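Local atomic coordinates of FAD linked oxidase-like protein (PDB entry 5L6G), a protein that oxidises the C1 hydroxyl of xylooligosaccharides and related sugars to lactones, using bicovalently bound FAD and reducing molecular oxygen to hydrogen peroxide. Residues R474-K477 against Q478-D481. Numbering follows the deposited sequence.
Sequences RRIK and QQLD
K477 and D481, one helical turn apart, form an i to i+4 salt bridge, with K477 NZ 2.8 Å from D481 OD2. The ammonium meets that oxygen on its anti side, 29° out of the carboxylate plane. K477 has CG anti to the backbone N (chi1 178°) and a single bend at chi2 (67°), which lays the chain alongside the aspartate. The ammonium also hydrogen-bonds to N216 O, while D481 OD1 accepts the backbone N-H of L485 and OD2 that of F486, fixing the carboxylate beyond the helix end. With an alanine in place of K477, the buried D481 carboxylate would probably be left without its cationic mate and N216 O without this donor.

Backbone evidence for the helix is four i to i+4 bonds, the last from D481 N to K477 O (2.8 Å); D481 is also where helical phi/psi ends.

I476 CG2 packs against L480 CD1 at 3.8 Å, the two side chains lying side by side and pointing the same way.

In the berberine-like region, this C-terminal end of helix 470-480 packs I476 and L480 against helix 204-213, while Q479 O is hydrogen-bonded to O6 of an N-acetylglucosamine of the N-linked glycan.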
loop_
_atom_site.group_PDB
_atom_site.type_symbol
_atom_site.label_atom_id
_atom_site.label_comp_id
_atom_site.label_asym_id
_atom_site.label_seq_id
_atom_site.Cartn_x
_atom_site.Cartn_y
_atom_site.Cartn_z
ATOM N N ARG A 474 -9.590 -12.510 12.874
ATOM C CA ARG A 474 -10.926 -13.115 12.719
ATOM C C ARG A 474 -11.749 -12.972 13.999
ATOM O O ARG A 474 -12.968 -12.757 13.954
ATOM C CB ARG A 474 -10.819 -14.581 12.318
ATOM C CG ARG A 474 -10.278 -14.774 10.919
ATOM C CD ARG A 474 -10.445 -16.192 10.420
ATOM N NE ARG A 474 -11.866 -16.534 10.284
ATOM C CZ ARG A 474 -12.332 -17.760 10.070
ATOM N NH1 ARG A 474 -11.496 -18.789 9.967
ATOM N NH2 ARG A 474 -13.644 -17.964 9.965
ATOM N N ARG A 475 -11.083 -13.065 15.142
ATOM C CA ARG A 475 -11.775 -12.902 16.415
ATOM C C ARG A 475 -12.277 -11.479 16.588
ATOM O O ARG A 475 -13.415 -11.278 16.980
ATOM C CB ARG A 475 -10.897 -13.331 17.586
ATOM C CG ARG A 475 -10.654 -14.831 17.613
ATOM C CD ARG A 475 -10.091 -15.310 18.936
ATOM N NE ARG A 475 -8.767 -14.736 19.208
ATOM C CZ ARG A 475 -7.611 -15.222 18.765
ATOM N NH1 ARG A 475 -7.567 -16.306 17.996
ATOM N NH2 ARG A 475 -6.478 -14.609 19.101
ATOM N N ILE A 476 -11.433 -10.500 16.277
ATOM C CA ILE A 476 -11.827 -9.090 16.380
ATOM C C ILE A 476 -12.917 -8.786 15.357
ATOM O O ILE A 476 -13.832 -8.016 15.610
ATOM C CB ILE A 476 -10.608 -8.149 16.220
ATOM C CG1 ILE A 476 -9.643 -8.363 17.380
ATOM C CG2 ILE A 476 -11.021 -6.689 16.248
ATOM C CD1 ILE A 476 -8.300 -7.721 17.178
ATOM N N LYS A 477 -12.843 -9.421 14.196
ATOM C CA LYS A 477 -13.866 -9.209 13.174
ATOM C C LYS A 477 -15.260 -9.632 13.649
ATOM O O LYS A 477 -16.235 -8.926 13.434
ATOM C CB LYS A 477 -13.479 -9.949 11.896
ATOM C CG LYS A 477 -14.476 -9.857 10.756
ATOM C CD LYS A 477 -14.610 -8.455 10.180
ATOM C CE LYS A 477 -15.632 -8.476 9.047
ATOM N NZ LYS A 477 -15.663 -7.197 8.296
ATOM N N GLN A 478 -15.348 -10.786 14.285
ATOM C CA GLN A 478 -16.624 -11.243 14.836
ATOM C C GLN A 478 -17.124 -10.251 15.884
ATOM O O GLN A 478 -18.324 -9.993 15.983
ATOM C CB GLN A 478 -16.457 -12.656 15.401
ATOM C CG GLN A 478 -17.724 -13.308 15.898
ATOM C CD GLN A 478 -18.128 -12.840 17.281
ATOM O OE1 GLN A 478 -17.300 -12.365 18.063
ATOM N NE2 GLN A 478 -19.416 -12.938 17.579
ATOM N N GLN A 479 -16.203 -9.649 16.641
ATOM C CA GLN A 479 -16.596 -8.727 17.698
ATOM C C GLN A 479 -17.076 -7.394 17.175
ATOM O O GLN A 479 -17.989 -6.814 17.756
ATOM C CB GLN A 479 -15.457 -8.477 18.679
ATOM C CG GLN A 479 -15.140 -9.646 19.595
ATOM C CD GLN A 479 -13.816 -9.444 20.310
ATOM O OE1 GLN A 479 -12.934 -8.773 19.809
ATOM N NE2 GLN A 479 -13.680 -10.021 21.490
ATOM N N LEU A 480 -16.447 -6.896 16.109
ATOM C CA LEU A 480 -16.724 -5.547 15.623
ATOM C C LEU A 480 -17.626 -5.495 14.398
ATOM O O LEU A 480 -18.348 -4.519 14.221
ATOM C CB LEU A 480 -15.424 -4.786 15.348
ATOM C CG LEU A 480 -14.542 -4.499 16.575
ATOM C CD1 LEU A 480 -13.317 -3.689 16.169
ATOM C CD2 LEU A 480 -15.295 -3.760 17.661
ATOM N N ASP A 481 -17.589 -6.517 13.552
ATOM C CA ASP A 481 -18.435 -6.526 12.355
ATOM C C ASP A 481 -18.963 -7.927 12.049
ATOM O O ASP A 481 -18.696 -8.483 10.973
ATOM C CB ASP A 481 -17.666 -5.955 11.176
ATOM C CG ASP A 481 -18.522 -5.818 9.925
ATOM O OD1 ASP A 481 -19.763 -5.764 10.054
ATOM O OD2 ASP A 481 -17.962 -5.772 8.815
#